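Local coordinates for outer membrane protein assembly factor BamA (Haemophilus ducreyi, PDB 4K3C), which probably serves in the outer membrane protein assembly complex, which assembles and inserts beta-barrel proteins into the outer membrane, at residues Q388-G400 against V425-E437. Sequence-based numbering, arbitrary orientation.
Sequences QLYSAGGMGSLRG and VIGGNAMVNASLE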
ATOM      1  N   GLN A 388      16.348  18.358  -1.201  1.00 44.00           N
ATOM      2  CA  GLN A 388      15.875  17.224  -0.427  1.00 42.76           C
ATOM      3  C   GLN A 388      15.127  17.757   0.792  1.00 51.27           C
ATOM      4  O   GLN A 388      14.909  17.037   1.762  1.00 56.11           O
ATOM      5  CB  GLN A 388      17.076  16.402   0.036  1.00 44.01           C
ATOM      6  CG  GLN A 388      16.818  14.928   0.166  1.00 58.76           C
ATOM      7  CD  GLN A 388      16.899  14.210  -1.166  1.00 66.01           C
ATOM      8  OE1 GLN A 388      17.154  14.826  -2.198  1.00 60.64           O
ATOM      9  NE2 GLN A 388      16.686  12.899  -1.146  1.00 75.95           N
ATOM     10  N   LEU A 389      14.749  19.030   0.743  1.00 30.13           N
ATOM     11  CA  LEU A 389      14.083  19.682   1.871  1.00 38.42           C
ATOM     12  C   LEU A 389      12.538  19.580   1.872  1.00 40.10           C
ATOM     13  O   LEU A 389      11.923  19.271   0.866  1.00 43.07           O
ATOM     14  CB  LEU A 389      14.510  21.148   1.952  1.00 40.88           C
ATOM     15  CG  LEU A 389      15.907  21.446   2.485  1.00 32.17           C
ATOM     16  CD1 LEU A 389      16.092  22.923   2.544  1.00 33.22           C
ATOM     17  CD2 LEU A 389      16.038  20.863   3.843  1.00 32.04           C
ATOM     18  N   TYR A 390      11.917  19.840   3.016  1.00 47.18           N
ATOM     19  CA  TYR A 390      10.467  19.719   3.132  1.00 41.74           C
ATOM     20  C   TYR A 390       9.725  21.043   3.026  1.00 43.25           C
ATOM     21  O   TYR A 390      10.250  22.113   3.307  1.00 43.08           O
ATOM     22  CB  TYR A 390      10.083  19.078   4.454  1.00 43.10           C
ATOM     23  CG  TYR A 390      10.786  17.781   4.760  1.00 50.72           C
ATOM     24  CD1 TYR A 390      10.623  16.671   3.949  1.00 47.01           C
ATOM     25  CD2 TYR A 390      11.585  17.655   5.889  1.00 55.30           C
ATOM     26  CE1 TYR A 390      11.237  15.489   4.236  1.00 27.76           C
ATOM     27  CE2 TYR A 390      12.215  16.456   6.182  1.00 54.23           C
ATOM     28  CZ  TYR A 390      12.033  15.376   5.346  1.00 46.56           C
ATOM     29  OH  TYR A 390      12.651  14.178   5.627  1.00 47.02           O
ATOM     30  N   SER A 391       8.475  20.945   2.619  1.00 42.15           N
ATOM     31  CA  SER A 391       7.590  22.079   2.575  1.00 33.65           C
ATOM     32  C   SER A 391       6.191  21.509   2.793  1.00 39.59           C
ATOM     33  O   SER A 391       5.964  20.312   2.586  1.00 48.22           O
ATOM     34  CB  SER A 391       7.700  22.809   1.238  1.00 29.54           C
ATOM     35  OG  SER A 391       7.107  22.064   0.182  1.00 47.73           O
ATOM     36  N   ALA A 392       5.262  22.351   3.239  1.00 43.96           N
ATOM     37  CA  ALA A 392       3.903  21.908   3.499  1.00 40.63           C
ATOM     38  C   ALA A 392       2.940  22.841   2.801  1.00 30.44           C
ATOM     39  O   ALA A 392       3.349  23.868   2.270  1.00 36.63           O
ATOM     40  CB  ALA A 392       3.629  21.865   4.996  1.00 48.60           C
ATOM     41  N   GLY A 393       1.662  22.483   2.813  1.00 28.51           N
ATOM     42  CA  GLY A 393       0.642  23.203   2.076  1.00 28.91           C
ATOM     43  C   GLY A 393      -0.074  22.245   1.142  1.00 48.45           C
ATOM     44  O   GLY A 393       0.454  21.176   0.818  1.00 55.44           O
ATOM     45  N   GLY A 394      -1.276  22.614   0.718  1.00 38.66           N
ATOM     46  CA  GLY A 394      -2.031  21.814  -0.226  1.00 37.96           C
ATOM     47  C   GLY A 394      -2.674  20.583   0.375  1.00 44.31           C
ATOM     48  O   GLY A 394      -2.339  20.204   1.496  1.00 55.38           O
ATOM     49  N   MET A 395      -3.601  19.976  -0.374  1.00 41.23           N
ATOM     50  CA  MET A 395      -4.271  18.738   0.024  1.00 34.14           C
ATOM     51  C   MET A 395      -3.218  17.740   0.454  1.00 40.87           C
ATOM     52  O   MET A 395      -2.161  17.623  -0.173  1.00 46.08           O
ATOM     53  CB  MET A 395      -5.093  18.151  -1.134  1.00 30.31           C
ATOM     54  CG  MET A 395      -6.035  19.139  -1.845  1.00 44.88           C
ATOM     55  SD  MET A 395      -7.315  18.313  -2.836  1.00 37.41           S
ATOM     56  CE  MET A 395      -6.440  16.848  -3.387  1.00117.40           C
ATOM     57  N   GLY A 396      -3.470  17.037   1.540  1.00 45.66           N
ATOM     58  CA  GLY A 396      -2.450  16.128   2.019  1.00 50.19           C
ATOM     59  C   GLY A 396      -1.564  16.702   3.106  1.00 48.56           C
ATOM     60  O   GLY A 396      -1.026  15.948   3.912  1.00 57.64           O
ATOM     61  N   SER A 397      -1.396  18.021   3.148  1.00 40.74           N
ATOM     62  CA  SER A 397      -0.723  18.608   4.301  1.00 43.35           C
ATOM     63  C   SER A 397      -1.449  19.789   4.956  1.00 49.67           C
ATOM     64  O   SER A 397      -1.618  19.797   6.173  1.00 55.36           O
ATOM     65  CB  SER A 397       0.741  18.949   3.997  1.00 45.54           C
ATOM     66  OG  SER A 397       0.862  20.124   3.224  1.00 51.41           O
ATOM     67  N   LEU A 398      -1.867  20.782   4.175  1.00 44.58           N
ATOM     68  CA  LEU A 398      -2.492  21.971   4.756  1.00 39.86           C
ATOM     69  C   LEU A 398      -3.461  22.613   3.794  1.00 37.45           C
ATOM     70  O   LEU A 398      -3.111  23.556   3.098  1.00 41.65           O
ATOM     71  CB  LEU A 398      -1.433  23.004   5.141  1.00 42.90           C
ATOM     72  CG  LEU A 398      -1.618  23.847   6.404  1.00 42.69           C
ATOM     73  CD1 LEU A 398      -0.763  25.088   6.312  1.00 45.26           C
ATOM     74  CD2 LEU A 398      -3.048  24.205   6.620  1.00 40.68           C
ATOM     75  N   ARG A 399      -4.693  22.130   3.774  1.00 29.55           N
ATOM     76  CA  ARG A 399      -5.672  22.695   2.867  1.00 29.64           C
ATOM     77  C   ARG A 399      -5.857  24.216   3.041  1.00 40.30           C
ATOM     78  O   ARG A 399      -5.587  24.762   4.106  1.00 34.70           O
ATOM     79  CB  ARG A 399      -6.958  21.900   2.966  1.00 29.80           C
ATOM     80  CG  ARG A 399      -6.733  20.488   2.461  1.00 42.77           C
ATOM     81  CD  ARG A 399      -7.939  19.598   2.626  1.00 46.75           C
ATOM     82  NE  ARG A 399      -7.978  18.989   3.952  1.00 42.61           N
ATOM     83  CZ  ARG A 399      -8.536  17.816   4.212  1.00 48.64           C
ATOM     84  NH1 ARG A 399      -8.518  17.339   5.455  1.00 58.24           N
ATOM     85  NH2 ARG A 399      -9.107  17.122   3.225  1.00 42.83           N
ATOM     86  N   GLY A 400      -6.246  24.910   1.975  1.00 42.23           N
ATOM     87  CA  GLY A 400      -6.313  26.361   2.021  1.00 38.68           C
ATOM     88  C   GLY A 400      -4.981  27.055   1.746  1.00 39.46           C
ATOM     89  O   GLY A 400      -4.943  28.188   1.275  1.00 39.10           O
ATOM     90  N   VAL A 425       9.335  29.719  -1.258  1.00 48.40           N
ATOM     91  CA  VAL A 425       9.653  28.744  -0.226  1.00 38.85           C
ATOM     92  C   VAL A 425      10.863  27.909  -0.622  1.00 37.88           C
ATOM     93  O   VAL A 425      10.829  27.163  -1.595  1.00 47.50           O
ATOM     94  CB  VAL A 425       8.459  27.828   0.042  1.00 44.87           C
ATOM     95  CG1 VAL A 425       8.887  26.567   0.781  1.00 35.38           C
ATOM     96  CG2 VAL A 425       7.415  28.587   0.836  1.00 60.84           C
ATOM     97  N   ILE A 426      11.939  28.043   0.138  1.00 44.15           N
ATOM     98  CA  ILE A 426      13.160  27.283  -0.115  1.00 34.92           C
ATOM     99  C   ILE A 426      13.136  25.924   0.625  1.00 45.33           C
ATOM    100  O   ILE A 426      13.831  24.992   0.240  1.00 41.50           O
ATOM    101  CB  ILE A 426      14.412  28.145   0.229  1.00 48.42           C
ATOM    102  CG1 ILE A 426      15.452  28.071  -0.883  1.00 59.75           C
ATOM    103  CG2 ILE A 426      14.977  27.843   1.625  1.00 36.32           C
ATOM    104  CD1 ILE A 426      15.587  26.706  -1.520  1.00 75.02           C
ATOM    105  N   GLY A 427      12.326  25.810   1.679  1.00 42.59           N
ATOM    106  CA  GLY A 427      12.124  24.538   2.348  1.00 36.86           C
ATOM    107  C   GLY A 427      12.939  24.347   3.615  1.00 45.48           C
ATOM    108  O   GLY A 427      13.911  25.072   3.844  1.00 50.85           O
ATOM    109  N   GLY A 428      12.553  23.362   4.432  1.00 39.51           N
ATOM    110  CA  GLY A 428      13.181  23.136   5.724  1.00 45.59           C
ATOM    111  C   GLY A 428      13.430  21.672   6.016  1.00 49.55           C
ATOM    112  O   GLY A 428      12.925  20.822   5.289  1.00 49.24           O
ATOM    113  N   ASN A 429      14.194  21.380   7.075  1.00 31.78           N
ATOM    114  CA  ASN A 429      14.563  20.002   7.399  1.00 33.99           C
ATOM    115  C   ASN A 429      13.721  19.357   8.501  1.00 37.92           C
ATOM    116  O   ASN A 429      14.075  18.287   9.030  1.00 40.51           O
ATOM    117  CB  ASN A 429      16.047  19.889   7.750  1.00 34.35           C
ATOM    118  CG  ASN A 429      16.383  20.572   9.057  1.00 40.52           C
ATOM    119  OD1 ASN A 429      15.863  21.648   9.361  1.00 45.51           O
ATOM    120  ND2 ASN A 429      17.251  19.952   9.840  1.00 33.72           N
ATOM    121  N   ALA A 430      12.609  20.005   8.842  1.00 30.73           N
ATOM    122  CA  ALA A 430      11.707  19.508   9.885  1.00 35.75           C
ATOM    123  C   ALA A 430      10.288  19.936   9.593  1.00 38.04           C
ATOM    124  O   ALA A 430      10.005  21.116   9.433  1.00 40.97           O
ATOM    125  CB  ALA A 430      12.121  19.993  11.225  1.00 31.17           C
ATOM    126  N   MET A 431       9.403  18.955   9.514  1.00 29.20           N
ATOM    127  CA  MET A 431       8.022  19.192   9.168  1.00 34.37           C
ATOM    128  C   MET A 431       7.171  18.424  10.180  1.00 41.38           C
ATOM    129  O   MET A 431       7.517  17.307  10.561  1.00 41.87           O
ATOM    130  CB  MET A 431       7.749  18.721   7.729  1.00 31.76           C
ATOM    131  CG  MET A 431       6.300  18.786   7.313  1.00 44.70           C
ATOM    132  SD  MET A 431       6.004  18.986   5.549  1.00 27.63           S
ATOM    133  CE  MET A 431       6.457  17.374   4.966  1.00 29.13           C
ATOM    134  N   VAL A 432       6.111  19.048  10.674  1.00 28.59           N
ATOM    135  CA  VAL A 432       5.081  18.323  11.381  1.00 29.32           C
ATOM    136  C   VAL A 432       3.762  18.832  10.827  1.00 34.61           C
ATOM    137  O   VAL A 432       3.604  20.022  10.532  1.00 38.00           O
ATOM    138  CB  VAL A 432       5.144  18.493  12.934  1.00 38.95           C
ATOM    139  CG1 VAL A 432       4.127  17.593  13.607  1.00 28.86           C
ATOM    140  CG2 VAL A 432       6.520  18.164  13.480  1.00 31.65           C
ATOM    141  N   ASN A 433       2.824  17.920  10.645  1.00 27.89           N
ATOM    142  CA  ASN A 433       1.495  18.301  10.236  1.00 27.80           C
ATOM    143  C   ASN A 433       0.531  17.405  10.980  1.00 42.35           C
ATOM    144  O   ASN A 433       0.904  16.315  11.416  1.00 42.14           O
ATOM    145  CB  ASN A 433       1.321  18.124   8.733  1.00 35.12           C
ATOM    146  CG  ASN A 433       1.356  16.656   8.306  1.00 39.06           C
ATOM    147  OD1 ASN A 433       2.252  15.910   8.681  1.00 32.44           O
ATOM    148  ND2 ASN A 433       0.365  16.241   7.533  1.00 47.21           N
ATOM    149  N   ALA A 434      -0.700  17.866  11.155  1.00 36.55           N
ATOM    150  CA  ALA A 434      -1.726  16.998  11.702  1.00 30.88           C
ATOM    151  C   ALA A 434      -3.058  17.498  11.232  1.00 35.46           C
ATOM    152  O   ALA A 434      -3.153  18.587  10.658  1.00 41.19           O
ATOM    153  CB  ALA A 434      -1.672  16.971  13.178  1.00 28.58           C
ATOM    154  N   SER A 435      -4.087  16.697  11.462  1.00 28.56           N
ATOM    155  CA  SER A 435      -5.380  16.970  10.861  1.00 28.77           C
ATOM    156  C   SER A 435      -6.447  16.231  11.649  1.00 38.91           C
ATOM    157  O   SER A 435      -6.203  15.150  12.191  1.00 33.39           O
ATOM    158  CB  SER A 435      -5.369  16.508   9.411  1.00 53.75           C
ATOM    159  OG  SER A 435      -6.374  17.152   8.660  1.00 63.01           O
ATOM    160  N   LEU A 436      -7.625  16.829  11.728  1.00 39.28           N
ATOM    161  CA  LEU A 436      -8.722  16.284  12.496  1.00 30.31           C
ATOM    162  C   LEU A 436      -9.954  16.584  11.667  1.00 43.13           C
ATOM    163  O   LEU A 436     -10.154  17.728  11.252  1.00 41.58           O
ATOM    164  CB  LEU A 436      -8.792  17.021  13.832  1.00 32.42           C
ATOM    165  CG  LEU A 436      -9.654  16.535  15.006  1.00 37.36           C
ATOM    166  CD1 LEU A 436     -10.649  17.604  15.463  1.00 31.68           C
ATOM    167  CD2 LEU A 436     -10.351  15.217  14.709  1.00 31.74           C
ATOM    168  N   GLU A 437     -10.771  15.577  11.393  1.00 31.17           N
ATOM    169  CA  GLU A 437     -11.996  15.842  10.649  1.00 43.62           C
ATOM    170  C   GLU A 437     -13.201  15.053  11.092  1.00 47.99           C
ATOM    171  O   GLU A 437     -13.085  13.901  11.495  1.00 53.77           O
ATOM    172  CB  GLU A 437     -11.802  15.698   9.130  1.00 50.00           C
ATOM    173  CG  GLU A 437     -11.127  14.445   8.612  1.00 49.92           C
ATOM    174  CD  GLU A 437     -10.552  14.646   7.190  1.00 55.75           C
ATOM    175  OE1 GLU A 437      -9.328  14.415   7.020  1.00 58.92           O
ATOM    176  OE2 GLU A 437     -11.310  15.039   6.254  1.00 44.53           O
TER
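Tyr390 and Gly428 form a single antiparallel, hydrogen-bonded beta bridge. It lies within the long loop of the Omp85 barrel that joins strands 366-378 and 430-440. This loop folds back into the barrel and carries the family's Arg-Gly-aromatic motif, here Arg399, Gly400 and Phe401. Tyr390 N donates to Gly428 O at 2.7 Å, with an N-H...O angle of 163°. Gly428 N returns a bond of 2.9 Å to Tyr390 O.

Packing is close around this bridge. The Leu389 methyls lie along the backbone of 427-429: CD1 by the Gly427 carbonyl, CD2 by the Gly428 carbonyl and 4.0 Å from Asn429 CB. The Tyr390 ring turns an edge to the backbone, with Asn429 O and Ala430 N near its plane. Tyr390 CB meets Met431 CB at 4.0 Å. Met431 CG is anti to the backbone N (chi1 174°), which sends the chain from the barrel wall toward the loop. The chain then bends, and Met431 SD sits 3.8 Å from Ala392 CB, beside the Ser391 carbonyl. Ser391 CB touches Val425 CG1.

Farther along strand 430-440 the contact loosens. Ser397 CA and Asn433 CA are 6.3 Å apart, and Gly396, on the surface, lies only loosely beside Asn433. The loop holds its own shape here: Gly394 O accepts bonds from Ser397 N and Leu398 N, which approach from opposite faces of its carbonyl plane.

Arg399 reaches back to the wall. Its NE forms a salt bridge with Asp460, and the residue makes a cation-pi contact with Phe458. Ser456 OG is hydrogen-bonded to Glu437 OE2. The guanidinium and the Glu437 carboxylate are turned 73° apart. Arg399 NH1 makes a salt bridge to Glu437 OE1 at 3.4 Å, with a weak hydrogen bond and OE1 at the guanidinium edge.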